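Local coordinates for protein malate dehydrogenase (Porphyromonas gingivalis, PDB 3FI9) that probably catalyses the NAD-dependent interconversion of malate and oxaloacetate as a member of the lactate/malate dehydrogenase superfamily, at residues A[147-152]-A[259-263]; A[157-162]-A[217-221]; A[172-177]-A[192-196]. All coordinates share one frame; numbering follows the deposited sequence.

Contact 1: A[147-152]-A[259-263]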
ATOM      1  N   VAL A 147      -1.216  16.706  18.870  1.00 16.99           N
ATOM      2  CA  VAL A 147      -2.237  15.711  18.494  1.00 16.90           C
ATOM      3  C   VAL A 147      -3.089  16.193  17.339  1.00 17.12           C
ATOM      4  O   VAL A 147      -3.596  17.301  17.400  1.00 18.92           O
ATOM      5  CB  VAL A 147      -3.173  15.353  19.684  1.00 16.20           C
ATOM      6  CG1 VAL A 147      -4.234  14.267  19.287  1.00 19.19           C
ATOM      7  CG2 VAL A 147      -2.338  14.863  20.872  1.00 17.04           C
ATOM      8  N   THR A 148      -3.240  15.368  16.294  1.00 17.06           N
ATOM      9  CA  THR A 148      -4.130  15.673  15.158  1.00 17.18           C
ATOM     10  C   THR A 148      -5.014  14.469  14.846  1.00 16.71           C
ATOM     11  O   THR A 148      -4.767  13.354  15.322  1.00 16.10           O
ATOM     12  CB  THR A 148      -3.350  15.999  13.871  1.00 16.85           C
ATOM     13  OG1 THR A 148      -2.308  15.024  13.680  1.00 17.70           O
ATOM     14  CG2 THR A 148      -2.708  17.388  13.979  1.00 19.67           C
ATOM     15  N   THR A 149      -6.068  14.696  14.059  1.00 15.56           N
ATOM     16  CA  THR A 149      -6.861  13.610  13.537  1.00 14.82           C
ATOM     17  C   THR A 149      -6.896  13.685  12.010  1.00 14.75           C
ATOM     18  O   THR A 149      -6.752  14.747  11.442  1.00 13.85           O
ATOM     19  CB  THR A 149      -8.340  13.662  14.060  1.00 15.93           C
ATOM     20  OG1 THR A 149      -8.957  14.889  13.646  1.00 18.28           O
ATOM     21  CG2 THR A 149      -8.364  13.659  15.623  1.00 17.89           C
ATOM     22  N   LEU A 150      -7.064  12.535  11.361  1.00 15.70           N
ATOM     23  CA  LEU A 150      -7.350  12.467   9.937  1.00 15.44           C
ATOM     24  C   LEU A 150      -8.699  13.161   9.661  1.00 16.09           C
ATOM     25  O   LEU A 150      -9.736  12.753  10.205  1.00 18.08           O
ATOM     26  CB  LEU A 150      -7.489  10.998   9.524  1.00 15.86           C
ATOM     27  CG  LEU A 150      -8.020  10.779   8.112  1.00 15.05           C
ATOM     28  CD1 LEU A 150      -6.962  11.349   7.135  1.00 14.68           C
ATOM     29  CD2 LEU A 150      -8.364   9.280   7.830  1.00 15.72           C
ATOM     30  N   ALA A 151      -8.671  14.190   8.820  1.00 16.13           N
ATOM     31  CA  ALA A 151      -9.832  14.957   8.469  1.00 18.57           C
ATOM     32  C   ALA A 151      -9.802  15.407   7.010  1.00 19.03           C
ATOM     33  O   ALA A 151     -10.671  16.184   6.606  1.00 19.92           O
ATOM     34  CB  ALA A 151      -9.959  16.184   9.392  1.00 19.04           C
ATOM     35  N   GLY A 152      -8.817  14.938   6.231  1.00 18.11           N
ATOM     36  CA  GLY A 152      -8.573  15.492   4.864  1.00 18.71           C
ATOM     37  C   GLY A 152      -9.393  14.798   3.758  1.00 18.92           C
ATOM     38  O   GLY A 152      -9.480  15.281   2.612  1.00 18.71           O
ATOM     39  N   TRP A 259      -3.484  19.318   3.280  1.00 22.71           N
ATOM     40  CA  TRP A 259      -4.949  19.154   3.382  1.00 20.13           C
ATOM     41  C   TRP A 259      -5.287  19.501   4.829  1.00 17.69           C
ATOM     42  O   TRP A 259      -4.444  19.485   5.686  1.00 16.78           O
ATOM     43  CB  TRP A 259      -5.384  17.699   3.111  1.00 19.89           C
ATOM     44  CG  TRP A 259      -5.049  17.240   1.714  1.00 21.43           C
ATOM     45  CD1 TRP A 259      -4.027  16.410   1.338  1.00 21.02           C
ATOM     46  CD2 TRP A 259      -5.718  17.627   0.517  1.00 21.07           C
ATOM     47  NE1 TRP A 259      -4.024  16.263  -0.024  1.00 22.48           N
ATOM     48  CE2 TRP A 259      -5.057  16.993  -0.553  1.00 21.47           C
ATOM     49  CE3 TRP A 259      -6.834  18.431   0.250  1.00 21.47           C
ATOM     50  CZ2 TRP A 259      -5.452  17.151  -1.879  1.00 21.16           C
ATOM     51  CZ3 TRP A 259      -7.251  18.563  -1.064  1.00 21.76           C
ATOM     52  CH2 TRP A 259      -6.544  17.928  -2.122  1.00 21.34           C
ATOM     53  N   PRO A 260      -6.522  19.834   5.090  1.00 17.22           N
ATOM     54  CA  PRO A 260      -7.013  20.041   6.463  1.00 16.97           C
ATOM     55  C   PRO A 260      -6.732  18.827   7.392  1.00 16.58           C
ATOM     56  O   PRO A 260      -6.790  17.670   6.934  1.00 17.09           O
ATOM     57  CB  PRO A 260      -8.525  20.160   6.242  1.00 16.75           C
ATOM     58  CG  PRO A 260      -8.617  20.823   4.906  1.00 16.13           C
ATOM     59  CD  PRO A 260      -7.572  20.089   4.086  1.00 16.30           C
ATOM     60  N   ALA A 261      -6.425  19.093   8.668  1.00 16.04           N
ATOM     61  CA  ALA A 261      -6.304  18.045   9.682  1.00 16.35           C
ATOM     62  C   ALA A 261      -7.201  18.446  10.840  1.00 15.80           C
ATOM     63  O   ALA A 261      -7.535  19.615  10.987  1.00 15.19           O
ATOM     64  CB  ALA A 261      -4.850  17.925  10.167  1.00 16.45           C
ATOM     65  N   GLY A 262      -7.595  17.490  11.649  1.00 15.89           N
ATOM     66  CA  GLY A 262      -8.297  17.824  12.903  1.00 16.41           C
ATOM     67  C   GLY A 262      -7.305  18.287  13.961  1.00 16.62           C
ATOM     68  O   GLY A 262      -6.222  17.682  14.141  1.00 16.87           O
ATOM     69  N   CYS A 263      -7.616  19.398  14.626  1.00 16.24           N
ATOM     70  CA  CYS A 263      -6.788  19.866  15.658  1.00 15.87           C
ATOM     71  C   CYS A 263      -7.601  20.607  16.706  1.00 17.34           C
ATOM     72  O   CYS A 263      -8.782  20.920  16.483  1.00 16.90           O
ATOM     73  CB  CYS A 263      -5.675  20.770  15.095  1.00 18.68           C
ATOM     74  SG  CYS A 263      -6.283  22.373  14.623  1.00 21.94           S
TER
HETATM   75  O   HOH W   1      -6.165  15.009   7.577  1.00 15.23           O
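Trp259 meets Gly152 through its CB alone, 4.3 Å from Gly152 CA, while the indole leads away from segment 147-152. That ring packs edge-to-face with Phe257 and has Ser155, Thr156 and Gln159 of helix 153-166 around it, together with Thr176 and Arg177. The contact is the seam of the dehydrogenase fold: strand 147-150 is the last parallel strand of the Rossmann nucleotide-binding sheet, and strand 261-267 of the C-terminal alpha/beta domain adds to it in the antiparallel sense, so one sheet runs through both domains.

Thr149 and Gly262 form the hydrogen-bonded pair. Thr149 N donates to Gly262 O at 3.0 Å, and Gly262 N returns a straighter bond to Thr149 O at 2.9 Å with an N-H...O angle of 162°. With chi1 at 61°, the Thr149 hydroxyl sits between its own backbone N and carbonyl carbon, and OG1 settles 3.1 Å from Gly262 CA, where the glycine presents no side chain. Thr148 turns its own hydroxyl to His121, and its CG2 lies near Gly262 O.

Past this pair the backbones stay close, and a water bridges them: it accepts from Ala151 N at 2.9 Å and donates to Pro260 O at 2.8 Å. Beside this bridge the methyl of Ala151, about 6 Å from the side chain of the predicted catalytic His182, packs on the backbone of segment 259-263, with CB 3.5 Å from Gly262 N.

Contact 2: A[157-162]-A[217-221]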
ATOM      1  N   ARG A 157     -11.990  14.039  -1.494  1.00 14.32           N
ATOM      2  CA  ARG A 157     -13.176  13.522  -2.165  1.00 14.53           C
ATOM      3  C   ARG A 157     -13.864  14.692  -2.899  1.00 14.44           C
ATOM      4  O   ARG A 157     -14.283  14.565  -4.042  1.00 15.36           O
ATOM      5  CB  ARG A 157     -14.097  12.867  -1.163  1.00 14.71           C
ATOM      6  CG  ARG A 157     -13.545  11.525  -0.687  1.00 14.67           C
ATOM      7  CD  ARG A 157     -14.463  10.900   0.423  1.00 19.75           C
ATOM      8  NE  ARG A 157     -13.891   9.630   0.859  1.00 18.40           N
ATOM      9  CZ  ARG A 157     -14.242   8.997   1.982  1.00 21.55           C
ATOM     10  NH1 ARG A 157     -15.161   9.505   2.780  1.00 23.12           N
ATOM     11  NH2 ARG A 157     -13.676   7.844   2.305  1.00 21.39           N
ATOM     12  N   LEU A 158     -13.930  15.846  -2.268  1.00 14.53           N
ATOM     13  CA  LEU A 158     -14.486  17.000  -2.995  1.00 15.07           C
ATOM     14  C   LEU A 158     -13.674  17.303  -4.261  1.00 15.36           C
ATOM     15  O   LEU A 158     -14.234  17.586  -5.323  1.00 15.79           O
ATOM     16  CB  LEU A 158     -14.612  18.221  -2.090  1.00 14.32           C
ATOM     17  CG  LEU A 158     -15.144  19.518  -2.722  1.00 17.22           C
ATOM     18  CD1 LEU A 158     -16.571  19.357  -3.155  1.00 18.99           C
ATOM     19  CD2 LEU A 158     -15.088  20.659  -1.681  1.00 19.48           C
ATOM     20  N   GLN A 159     -12.356  17.248  -4.144  1.00 14.19           N
ATOM     21  CA  GLN A 159     -11.491  17.450  -5.307  1.00 14.68           C
ATOM     22  C   GLN A 159     -11.791  16.440  -6.399  1.00 15.12           C
ATOM     23  O   GLN A 159     -11.948  16.798  -7.580  1.00 16.73           O
ATOM     24  CB  GLN A 159     -10.003  17.399  -4.917  1.00 12.50           C
ATOM     25  CG  GLN A 159      -9.049  17.730  -6.095  1.00 16.36           C
ATOM     26  CD  GLN A 159      -7.597  17.412  -5.780  1.00 17.36           C
ATOM     27  OE1 GLN A 159      -7.294  16.300  -5.328  1.00 17.13           O
ATOM     28  NE2 GLN A 159      -6.692  18.368  -6.023  1.00 14.63           N
ATOM     29  N   SER A 160     -11.867  15.175  -6.019  1.00 15.14           N
ATOM     30  CA  SER A 160     -12.157  14.131  -6.989  1.00 15.98           C
ATOM     31  C   SER A 160     -13.518  14.312  -7.684  1.00 16.41           C
ATOM     32  O   SER A 160     -13.630  14.250  -8.915  1.00 16.59           O
ATOM     33  CB  SER A 160     -12.108  12.773  -6.294  1.00 16.13           C
ATOM     34  OG  SER A 160     -12.480  11.738  -7.194  1.00 16.85           O
ATOM     35  N   GLU A 161     -14.547  14.549  -6.889  1.00 16.37           N
ATOM     36  CA  GLU A 161     -15.893  14.701  -7.420  1.00 16.73           C
ATOM     37  C   GLU A 161     -15.990  15.903  -8.356  1.00 16.21           C
ATOM     38  O   GLU A 161     -16.601  15.786  -9.406  1.00 17.40           O
ATOM     39  CB  GLU A 161     -16.947  14.743  -6.296  1.00 17.07           C
ATOM     40  CG  GLU A 161     -17.074  13.440  -5.439  1.00 17.35           C
ATOM     41  CD  GLU A 161     -17.560  12.228  -6.218  1.00 20.85           C
ATOM     42  OE1 GLU A 161     -18.400  12.360  -7.139  1.00 21.77           O
ATOM     43  OE2 GLU A 161     -17.114  11.116  -5.896  1.00 24.29           O
ATOM     44  N   LEU A 162     -15.335  17.028  -8.023  1.00 16.73           N
ATOM     45  CA  LEU A 162     -15.232  18.187  -8.942  1.00 16.24           C
ATOM     46  C   LEU A 162     -14.481  17.874 -10.235  1.00 17.00           C
ATOM     47  O   LEU A 162     -14.930  18.259 -11.338  1.00 16.28           O
ATOM     48  CB  LEU A 162     -14.598  19.391  -8.252  1.00 16.45           C
ATOM     49  CG  LEU A 162     -15.556  20.163  -7.311  1.00 16.33           C
ATOM     50  CD1 LEU A 162     -14.736  21.004  -6.363  1.00 18.51           C
ATOM     51  CD2 LEU A 162     -16.538  21.053  -8.126  1.00 15.74           C
ATOM     52  N   LEU A 217     -23.382  16.735  -6.063  1.00 23.67           N
ATOM     53  CA  LEU A 217     -21.937  16.534  -5.941  1.00 23.19           C
ATOM     54  C   LEU A 217     -21.515  16.571  -4.460  1.00 22.75           C
ATOM     55  O   LEU A 217     -20.787  15.687  -3.983  1.00 21.18           O
ATOM     56  CB  LEU A 217     -21.192  17.571  -6.788  1.00 22.37           C
ATOM     57  CG  LEU A 217     -19.687  17.440  -7.020  1.00 23.00           C
ATOM     58  CD1 LEU A 217     -19.223  18.138  -8.275  1.00 21.83           C
ATOM     59  CD2 LEU A 217     -18.909  17.956  -5.842  1.00 20.47           C
ATOM     60  N   LYS A 218     -21.973  17.580  -3.725  1.00 22.37           N
ATOM     61  CA  LYS A 218     -21.689  17.630  -2.296  1.00 23.12           C
ATOM     62  C   LYS A 218     -22.162  16.372  -1.562  1.00 23.94           C
ATOM     63  O   LYS A 218     -21.468  15.843  -0.662  1.00 23.49           O
ATOM     64  CB  LYS A 218     -22.272  18.896  -1.665  1.00 24.47           C
ATOM     65  CG  LYS A 218     -21.553  20.117  -2.211  1.00 23.50           C
ATOM     66  CD  LYS A 218     -21.894  21.432  -1.561  1.00 28.49           C
ATOM     67  CE  LYS A 218     -22.908  21.321  -0.495  1.00 31.31           C
ATOM     68  NZ  LYS A 218     -24.215  21.476  -1.150  1.00 35.24           N
ATOM     69  N   GLN A 219     -23.343  15.882  -1.948  1.00 23.23           N
ATOM     70  CA  GLN A 219     -23.877  14.678  -1.332  1.00 23.79           C
ATOM     71  C   GLN A 219     -23.017  13.447  -1.658  1.00 21.90           C
ATOM     72  O   GLN A 219     -22.918  12.538  -0.830  1.00 22.46           O
ATOM     73  CB  GLN A 219     -25.319  14.459  -1.769  1.00 25.13           C
ATOM     74  CG  GLN A 219     -26.195  13.884  -0.693  1.00 30.82           C
ATOM     75  CD  GLN A 219     -26.072  14.622   0.627  1.00 34.20           C
ATOM     76  OE1 GLN A 219     -26.036  14.006   1.667  1.00 38.05           O
ATOM     77  NE2 GLN A 219     -25.980  15.937   0.581  1.00 38.11           N
ATOM     78  N   ARG A 220     -22.374  13.402  -2.827  1.00 20.64           N
ATOM     79  CA  ARG A 220     -21.487  12.254  -3.119  1.00 19.49           C
ATOM     80  C   ARG A 220     -20.238  12.309  -2.235  1.00 19.13           C
ATOM     81  O   ARG A 220     -19.643  11.275  -1.949  1.00 18.89           O
ATOM     82  CB  ARG A 220     -21.042  12.194  -4.590  1.00 20.37           C
ATOM     83  CG  ARG A 220     -22.199  11.912  -5.574  1.00 21.13           C
ATOM     84  CD  ARG A 220     -21.726  11.566  -6.960  1.00 23.62           C
ATOM     85  NE  ARG A 220     -21.174  12.717  -7.668  1.00 25.49           N
ATOM     86  CZ  ARG A 220     -21.899  13.617  -8.327  1.00 26.38           C
ATOM     87  NH1 ARG A 220     -23.216  13.502  -8.358  1.00 25.44           N
ATOM     88  NH2 ARG A 220     -21.312  14.642  -8.943  1.00 22.45           N
ATOM     89  N   VAL A 221     -19.830  13.514  -1.833  1.00 18.13           N
ATOM     90  CA  VAL A 221     -18.751  13.650  -0.847  1.00 18.57           C
ATOM     91  C   VAL A 221     -19.195  13.185   0.527  1.00 20.09           C
ATOM     92  O   VAL A 221     -18.558  12.330   1.132  1.00 18.09           O
ATOM     93  CB  VAL A 221     -18.218  15.112  -0.808  1.00 18.92           C
ATOM     94  CG1 VAL A 221     -17.150  15.312   0.307  1.00 17.89           C
ATOM     95  CG2 VAL A 221     -17.652  15.451  -2.150  1.00 15.78           C
TER
HETATM   96  O   HOH W   2     -16.771  10.582  -2.820  1.00 22.39           O
HETATM   97  O   HOH W   3     -18.862  14.360  -9.799  1.00 24.45           O
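Glu161 reaches from helix 153-166 onto helix 211-222, and each of its side-chain carbons finds a partner there. Its CB rests 3.8 Å from Leu217 CD2. A bend at chi2 (-65°) turns the chain, so that CG passes Val221 CG2 at 3.9 Å and CD comes against Arg220 CB. At the tip, OE1 accepts from Arg220 NE at 2.8 Å in a salt bridge with an N-H...O angle of 154°. The oxygen lies in the plane of the guanidinium, at its edge; the donor stands above the carboxylate plane, and the two planes are steeply inclined to each other. Leu217 CA packs on one guanidinium face.

The other oxygen, OE2, takes a salt bridge from Lys164, the carboxylate's second cation, and accepts from a water at 3.1 Å that also donates to Arg220 O. Two cations near this buried carboxylate would favour its ionised form. Another water donates to Glu161 O at 2.7 Å and accepts from Arg220 NH2.

These two helices belong to the C-terminal alpha/beta domain of the dehydrogenase, and their short segments point in broadly opposed directions, 139° apart, with axes 9.2 Å from each other. Apolar contacts make up the rest of the interface. Val221 fits its CG2 against the backbone of the facing helix, 3.6 Å from Leu158 CA, and Leu158 and Leu217 cross at about a right angle, CD1 against CD2. Leu158 also touches Trp214 and Val188. Arg157, predicted to bind substrate, touches Val221 CG1 through its CB and extends from CG to NE; it also packs on His56 of the second subunit.

Contact 3: A[172-177]-A[192-196]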
ATOM      1  N   LEU A 172      -5.926  19.462 -11.177  1.00 19.06           N
ATOM      2  CA  LEU A 172      -6.261  20.789 -11.714  1.00 19.47           C
ATOM      3  C   LEU A 172      -7.353  21.481 -10.904  1.00 20.18           C
ATOM      4  O   LEU A 172      -7.636  22.660 -11.106  1.00 20.96           O
ATOM      5  CB  LEU A 172      -6.696  20.668 -13.160  1.00 19.51           C
ATOM      6  CG  LEU A 172      -5.696  19.898 -14.052  1.00 22.22           C
ATOM      7  CD1 LEU A 172      -6.209  19.805 -15.508  1.00 21.55           C
ATOM      8  CD2 LEU A 172      -4.363  20.598 -13.992  1.00 22.44           C
ATOM      9  N   VAL A 173      -7.969  20.750  -9.986  1.00 20.71           N
ATOM     10  CA  VAL A 173      -8.926  21.370  -9.051  1.00 19.74           C
ATOM     11  C   VAL A 173      -8.095  21.683  -7.782  1.00 20.89           C
ATOM     12  O   VAL A 173      -7.662  20.777  -7.084  1.00 21.47           O
ATOM     13  CB  VAL A 173     -10.105  20.420  -8.729  1.00 19.10           C
ATOM     14  CG1 VAL A 173     -11.096  21.088  -7.765  1.00 18.04           C
ATOM     15  CG2 VAL A 173     -10.834  20.013  -9.985  1.00 19.29           C
ATOM     16  N   THR A 174      -7.868  22.947  -7.483  1.00 19.97           N
ATOM     17  CA  THR A 174      -6.873  23.250  -6.488  1.00 20.79           C
ATOM     18  C   THR A 174      -7.545  23.791  -5.237  1.00 21.33           C
ATOM     19  O   THR A 174      -8.611  24.386  -5.323  1.00 20.45           O
ATOM     20  CB  THR A 174      -5.831  24.233  -7.066  1.00 20.89           C
ATOM     21  OG1 THR A 174      -6.509  25.390  -7.583  1.00 22.35           O
ATOM     22  CG2 THR A 174      -5.086  23.536  -8.227  1.00 20.65           C
ATOM     23  N   ASN A 175      -6.948  23.532  -4.068  1.00 21.96           N
ATOM     24  CA  ASN A 175      -7.406  24.158  -2.818  1.00 22.50           C
ATOM     25  C   ASN A 175      -8.869  23.884  -2.455  1.00 22.20           C
ATOM     26  O   ASN A 175      -9.585  24.792  -1.972  1.00 21.80           O
ATOM     27  CB  ASN A 175      -7.185  25.673  -2.860  1.00 22.99           C
ATOM     28  CG  ASN A 175      -6.876  26.255  -1.485  1.00 26.73           C
ATOM     29  OD1 ASN A 175      -6.336  25.564  -0.636  1.00 32.95           O
ATOM     30  ND2 ASN A 175      -7.238  27.516  -1.256  1.00 29.35           N
ATOM     31  N   THR A 176      -9.309  22.639  -2.625  1.00 20.79           N
ATOM     32  CA  THR A 176     -10.663  22.261  -2.220  1.00 21.52           C
ATOM     33  C   THR A 176     -10.592  22.045  -0.716  1.00 20.41           C
ATOM     34  O   THR A 176      -9.666  21.377  -0.215  1.00 20.93           O
ATOM     35  CB  THR A 176     -11.083  20.930  -2.835  1.00 21.66           C
ATOM     36  OG1 THR A 176      -9.929  20.087  -2.893  1.00 25.81           O
ATOM     37  CG2 THR A 176     -11.617  21.100  -4.236  1.00 22.90           C
ATOM     38  N   ARG A 177     -11.554  22.595   0.005  1.00 18.97           N
ATOM     39  CA  ARG A 177     -11.476  22.603   1.457  1.00 18.61           C
ATOM     40  C   ARG A 177     -12.833  22.382   2.088  1.00 18.12           C
ATOM     41  O   ARG A 177     -13.791  23.042   1.713  1.00 17.95           O
ATOM     42  CB  ARG A 177     -10.911  23.943   1.978  1.00 17.51           C
ATOM     43  CG  ARG A 177      -9.477  24.133   1.697  1.00 20.04           C
ATOM     44  CD  ARG A 177      -8.656  23.106   2.422  1.00 23.60           C
ATOM     45  NE  ARG A 177      -7.248  23.426   2.307  1.00 24.48           N
ATOM     46  CZ  ARG A 177      -6.425  22.900   1.406  1.00 26.85           C
ATOM     47  NH1 ARG A 177      -6.859  22.008   0.530  1.00 23.73           N
ATOM     48  NH2 ARG A 177      -5.152  23.283   1.385  1.00 29.57           N
ATOM     49  N   THR A 192     -12.588  28.758  -1.397  1.00 22.39           N
ATOM     50  CA  THR A 192     -11.149  28.506  -1.432  1.00 22.13           C
ATOM     51  C   THR A 192     -10.689  27.896  -2.758  1.00 21.76           C
ATOM     52  O   THR A 192      -9.510  27.918  -3.061  1.00 22.37           O
ATOM     53  CB  THR A 192     -10.672  27.505  -0.318  1.00 22.24           C
ATOM     54  OG1 THR A 192     -11.138  26.192  -0.617  1.00 25.47           O
ATOM     55  CG2 THR A 192     -11.150  27.904   1.083  1.00 23.86           C
ATOM     56  N   ALA A 193     -11.596  27.292  -3.503  1.00 20.33           N
ATOM     57  CA  ALA A 193     -11.202  26.402  -4.598  1.00 20.03           C
ATOM     58  C   ALA A 193     -11.196  27.035  -5.995  1.00 19.84           C
ATOM     59  O   ALA A 193     -11.962  27.939  -6.285  1.00 19.98           O
ATOM     60  CB  ALA A 193     -12.040  25.168  -4.631  1.00 19.51           C
ATOM     61  N   LYS A 194     -10.343  26.494  -6.862  1.00 20.02           N
ATOM     62  CA  LYS A 194     -10.350  26.847  -8.284  1.00 20.42           C
ATOM     63  C   LYS A 194     -10.413  25.602  -9.131  1.00 21.21           C
ATOM     64  O   LYS A 194      -9.847  24.572  -8.771  1.00 20.82           O
ATOM     65  CB  LYS A 194      -9.057  27.563  -8.633  1.00 19.73           C
ATOM     66  CG  LYS A 194      -9.024  28.993  -8.209  1.00 23.25           C
ATOM     67  CD  LYS A 194      -7.619  29.566  -8.388  1.00 25.04           C
ATOM     68  CE  LYS A 194      -7.651  31.040  -7.982  1.00 31.14           C
ATOM     69  NZ  LYS A 194      -6.540  31.794  -8.644  1.00 30.85           N
ATOM     70  N   VAL A 195     -11.045  25.715 -10.290  1.00 21.82           N
ATOM     71  CA  VAL A 195     -11.140  24.597 -11.191  1.00 22.40           C
ATOM     72  C   VAL A 195     -10.368  24.940 -12.450  1.00 23.26           C
ATOM     73  O   VAL A 195     -10.861  25.701 -13.289  1.00 23.51           O
ATOM     74  CB  VAL A 195     -12.607  24.327 -11.546  1.00 21.24           C
ATOM     75  CG1 VAL A 195     -12.694  23.280 -12.637  1.00 22.11           C
ATOM     76  CG2 VAL A 195     -13.407  23.924 -10.277  1.00 23.71           C
ATOM     77  N   ASN A 196      -9.159  24.395 -12.586  1.00 23.87           N
ATOM     78  CA  ASN A 196      -8.272  24.779 -13.683  1.00 25.05           C
ATOM     79  C   ASN A 196      -8.113  26.298 -13.766  1.00 25.00           C
ATOM     80  O   ASN A 196      -8.202  26.877 -14.853  1.00 25.15           O
ATOM     81  CB  ASN A 196      -8.808  24.243 -15.033  1.00 25.89           C
ATOM     82  CG  ASN A 196      -7.688  24.021 -16.056  1.00 29.16           C
ATOM     83  OD1 ASN A 196      -6.569  23.713 -15.684  1.00 27.90           O
ATOM     84  ND2 ASN A 196      -7.992  24.203 -17.349  1.00 32.78           N
TER
HETATM   85  O   HOH W   4     -13.731  23.961  -1.139  1.00 24.77           O
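Thr192 and Asn175 make the close-packed end of this contact, where their side chains cross at about a right angle, although Asn175 is itself an exposed residue. A chi1 near 70° turns the Thr192 hydroxyl toward Asn175 O, to which it donates; the modelled OG1 to O separation of 2.5 Å is very short, and its exact value is doubtful. The same hydroxyl is also hydrogen-bonded to Phe189 O and lies against CB and CG of Arg177. In return Asn175 ND2 donates to Thr192 O at 2.9 Å, a bent bond (135°) with the acceptor tilted out of the amide plane. The other end of that amide, OD1, stands 3.2 Å above the guanidinium plane of Arg177, over its centre. The guanidinium is in turn fixed by NH1 bonding to Thr176 O and by a salt bridge from NE to Glu278.

Farther along, the segments pair as strands 173-174 and 194-195 of a small antiparallel sheet in the C-terminal domain, which strand 198-199 completes. Thr174 and Lys194 are its hydrogen-bonded pair: Thr174 N gives to Lys194 O at 2.9 Å, and Lys194 N to Thr174 O at 3.1 Å. Val173 and Val195 share the buried face, CG1 to CG2 at 4.4 Å, where Leu162 and Phe166 of helix 153-166 pack on them.

The face bearing Thr174 and Lys194 is looser. Thr174 OG1 lies 3.5 Å from Lys194 CB and close to Lys194 O, and the extended rest of this exposed lysine leads away from segment 172-177. At the far end Leu172 and exposed Asn196 lie side by side, pointing the same way, while Asn196 N donates to Leu172 O at 2.7 Å.

Helix 153-166 follows strand 147-150 in the chain and so connects contact 1 to contact 2, whose centres are about 19 Å apart. Contact 3 lies about 12 Å from contact 2, centre to centre. Gln159, on the helix of contact 2, reaches both other contacts: its NE2 probably hydrogen-bonds Val173 O at 2.8 Å, and its OE1 is 3.7 Å from Trp259 CH2. Contacts 1 and 3 also touch directly, with Pro260 CG 3.4 Å from Arg177 CD. Contacts 1 and 2 both approach the predicted proton acceptor His182, whose side chain is about 7 Å from that of Arg157; in contact 3 the side chain of Thr176 is about 9 Å from that of Arg157.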